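Long-range contact in carbohydrate binding module (PDB 2W3J), which probably binds uronic acid sugars as a calcium-containing family 35 carbohydrate binding module: residues A[56-61]-A[92-97]. Sequence-based numbering, arbitrary orientation.
Sequences QIRFGN and WQTVNV
Arg58 lays its guanidinium flat on the ring of Trp92, centres 4.5 Å apart and planes 15° from parallel, a cation-pi stack between an arginine within strand 51-60 and a tryptophan just ahead of the first paired residue of the antiparallel strand 93-101. Its CB and CG pass the carbonyl of Gln93 and the methyl of Thr94, with CG 4.0 Å from Thr94 CG2. With CG anti to the backbone N (chi1 -173°) and the chain extended as far as NE, the head reaches Trp92: NE nears Trp92 CB, CZ and NH2 lie over Trp92 CB and CG, Arg58 NH2 being 3.5 Å from Trp92 CB, while NH1 hangs above the indole face and also forms a salt bridge to Asp122, a ligand of a bound calcium ion. Were this residue an alanine, the Trp92 face would probably lose its flat cationic cover and Asp122 its salt bridge. On the opposite face of the sheet, Phe59 takes Gln93 CB over its ring face, 3.7 Å from the centroid (CH-pi), and its CE2 touches Val95 CG1 at 3.9 Å. Ile57 and Val95, and likewise Phe59 and Gln93, are hydrogen-bonded pairs; the shortest of their four bonds runs from Gln93 N to Phe59 O, 2.7 Å. Strand 93-101 borders this four-stranded sheet, strand 120-126 flanks 51-60 on its other side, and Leu81 of strand 76-81 packs against Ile57 and Val95, joining the two larger sheets of what is probably the family's beta-sandwich.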
loop_
_atom_site.group_PDB
_atom_site.type_symbol
_atom_site.label_atom_id
_atom_site.label_comp_id
_atom_site.label_asym_id
_atom_site.label_seq_id
_atom_site.Cartn_x
_atom_site.Cartn_y
_atom_site.Cartn_z
ATOM N N GLN A 56 7.115 2.276 3.400
ATOM C CA GLN A 56 6.355 3.466 3.691
ATOM C C GLN A 56 5.188 3.579 2.714
ATOM O O GLN A 56 5.380 3.547 1.505
ATOM C CB GLN A 56 7.243 4.706 3.554
ATOM C CG GLN A 56 6.465 6.001 3.852
ATOM C CD GLN A 56 7.368 7.194 3.922
ATOM O OE1 GLN A 56 7.945 7.504 4.982
ATOM N NE2 GLN A 56 7.513 7.871 2.805
ATOM N N ILE A 57 3.984 3.731 3.250
ATOM C CA ILE A 57 2.784 3.848 2.412
ATOM C C ILE A 57 2.355 5.281 2.395
ATOM O O ILE A 57 2.220 5.905 3.450
ATOM C CB ILE A 57 1.641 2.968 2.986
ATOM C CG1 ILE A 57 2.103 1.504 2.998
ATOM C CG2 ILE A 57 0.357 3.110 2.103
ATOM C CD1 ILE A 57 1.154 0.527 3.801
ATOM N N ARG A 58 2.195 5.850 1.193
ATOM C CA ARG A 58 1.757 7.245 1.092
ATOM C C ARG A 58 0.271 7.228 0.719
ATOM O O ARG A 58 -0.149 6.486 -0.162
ATOM C CB ARG A 58 2.562 7.989 0.025
ATOM C CG ARG A 58 2.306 9.483 -0.031
ATOM C CD ARG A 58 3.334 10.167 -0.976
ATOM N NE ARG A 58 3.218 11.627 -0.941
ATOM C CZ ARG A 58 2.602 12.369 -1.866
ATOM N NH1 ARG A 58 1.988 11.806 -2.907
ATOM N NH2 ARG A 58 2.572 13.691 -1.714
ATOM N N PHE A 59 -0.528 8.022 1.416
ATOM C CA PHE A 59 -1.974 7.873 1.305
ATOM C C PHE A 59 -2.693 9.180 1.529
ATOM O O PHE A 59 -2.136 10.137 2.129
ATOM C CB PHE A 59 -2.490 6.817 2.330
ATOM C CG PHE A 59 -2.368 7.247 3.786
ATOM C CD1 PHE A 59 -3.457 7.842 4.460
ATOM C CD2 PHE A 59 -1.185 7.034 4.479
ATOM C CE1 PHE A 59 -3.350 8.215 5.807
ATOM C CE2 PHE A 59 -1.059 7.414 5.835
ATOM C CZ PHE A 59 -2.144 7.992 6.504
ATOM N N GLY A 60 -3.932 9.212 1.048
ATOM C CA GLY A 60 -4.810 10.349 1.282
ATOM C C GLY A 60 -6.006 9.884 2.078
ATOM O O GLY A 60 -6.628 8.845 1.797
ATOM N N ASN A 61 -6.303 10.644 3.111
ATOM C CA ASN A 61 -7.532 10.409 3.873
ATOM C C ASN A 61 -7.972 11.713 4.533
ATOM O O ASN A 61 -7.414 12.156 5.540
ATOM C CB ASN A 61 -7.370 9.280 4.925
ATOM C CG ASN A 61 -8.675 9.050 5.695
ATOM O OD1 ASN A 61 -9.710 9.556 5.278
ATOM N ND2 ASN A 61 -8.630 8.269 6.809
ATOM N N TRP A 92 -1.194 14.871 1.591
ATOM C CA TRP A 92 -0.992 13.438 1.596
ATOM C C TRP A 92 -0.224 13.080 2.873
ATOM O O TRP A 92 0.476 13.934 3.447
ATOM C CB TRP A 92 -0.212 13.038 0.333
ATOM C CG TRP A 92 -1.048 13.214 -0.905
ATOM C CD1 TRP A 92 -1.313 14.379 -1.578
ATOM C CD2 TRP A 92 -1.781 12.186 -1.566
ATOM N NE1 TRP A 92 -2.153 14.126 -2.658
ATOM C CE2 TRP A 92 -2.453 12.787 -2.667
ATOM C CE3 TRP A 92 -1.913 10.805 -1.359
ATOM C CZ2 TRP A 92 -3.259 12.051 -3.540
ATOM C CZ3 TRP A 92 -2.733 10.081 -2.222
ATOM C CH2 TRP A 92 -3.367 10.704 -3.310
ATOM N N GLN A 93 -0.359 11.827 3.314
ATOM C CA GLN A 93 0.217 11.394 4.598
ATOM C C GLN A 93 1.091 10.192 4.329
ATOM O O GLN A 93 0.995 9.570 3.271
ATOM C CB GLN A 93 -0.900 10.995 5.562
ATOM C CG GLN A 93 -1.909 12.143 5.844
ATOM C CD GLN A 93 -3.015 11.694 6.782
ATOM O OE1 GLN A 93 -4.206 11.684 6.429
ATOM N NE2 GLN A 93 -2.627 11.334 8.006
ATOM N N THR A 94 1.954 9.853 5.277
ATOM C CA THR A 94 2.770 8.655 5.114
ATOM C C THR A 94 2.727 7.856 6.414
ATOM O O THR A 94 2.532 8.427 7.490
ATOM C CB THR A 94 4.231 8.990 4.770
ATOM O OG1 THR A 94 4.759 9.907 5.740
ATOM C CG2 THR A 94 4.334 9.623 3.379
ATOM N N VAL A 95 2.842 6.536 6.302
ATOM C CA VAL A 95 2.957 5.701 7.490
ATOM C C VAL A 95 4.037 4.678 7.206
ATOM O O VAL A 95 4.101 4.130 6.108
ATOM C CB VAL A 95 1.622 5.023 7.873
ATOM C CG1 VAL A 95 1.023 4.192 6.728
ATOM C CG2 VAL A 95 1.794 4.151 9.159
ATOM N N ASN A 96 4.892 4.432 8.190
ATOM C CA ASN A 96 5.959 3.439 8.035
ATOM C C ASN A 96 5.552 2.128 8.690
ATOM O O ASN A 96 4.832 2.121 9.691
ATOM C CB ASN A 96 7.261 3.937 8.678
ATOM C CG ASN A 96 7.920 5.039 7.888
ATOM O OD1 ASN A 96 7.705 5.180 6.679
ATOM N ND2 ASN A 96 8.735 5.831 8.561
ATOM N N VAL A 97 5.981 1.013 8.116
ATOM C CA VAL A 97 5.714 -0.279 8.729
ATOM C C VAL A 97 6.890 -1.199 8.406
ATOM O O VAL A 97 7.378 -1.237 7.264
ATOM C CB VAL A 97 4.367 -0.866 8.253
ATOM C CG1 VAL A 97 4.356 -1.075 6.743
ATOM C CG2 VAL A 97 4.026 -2.169 8.967
#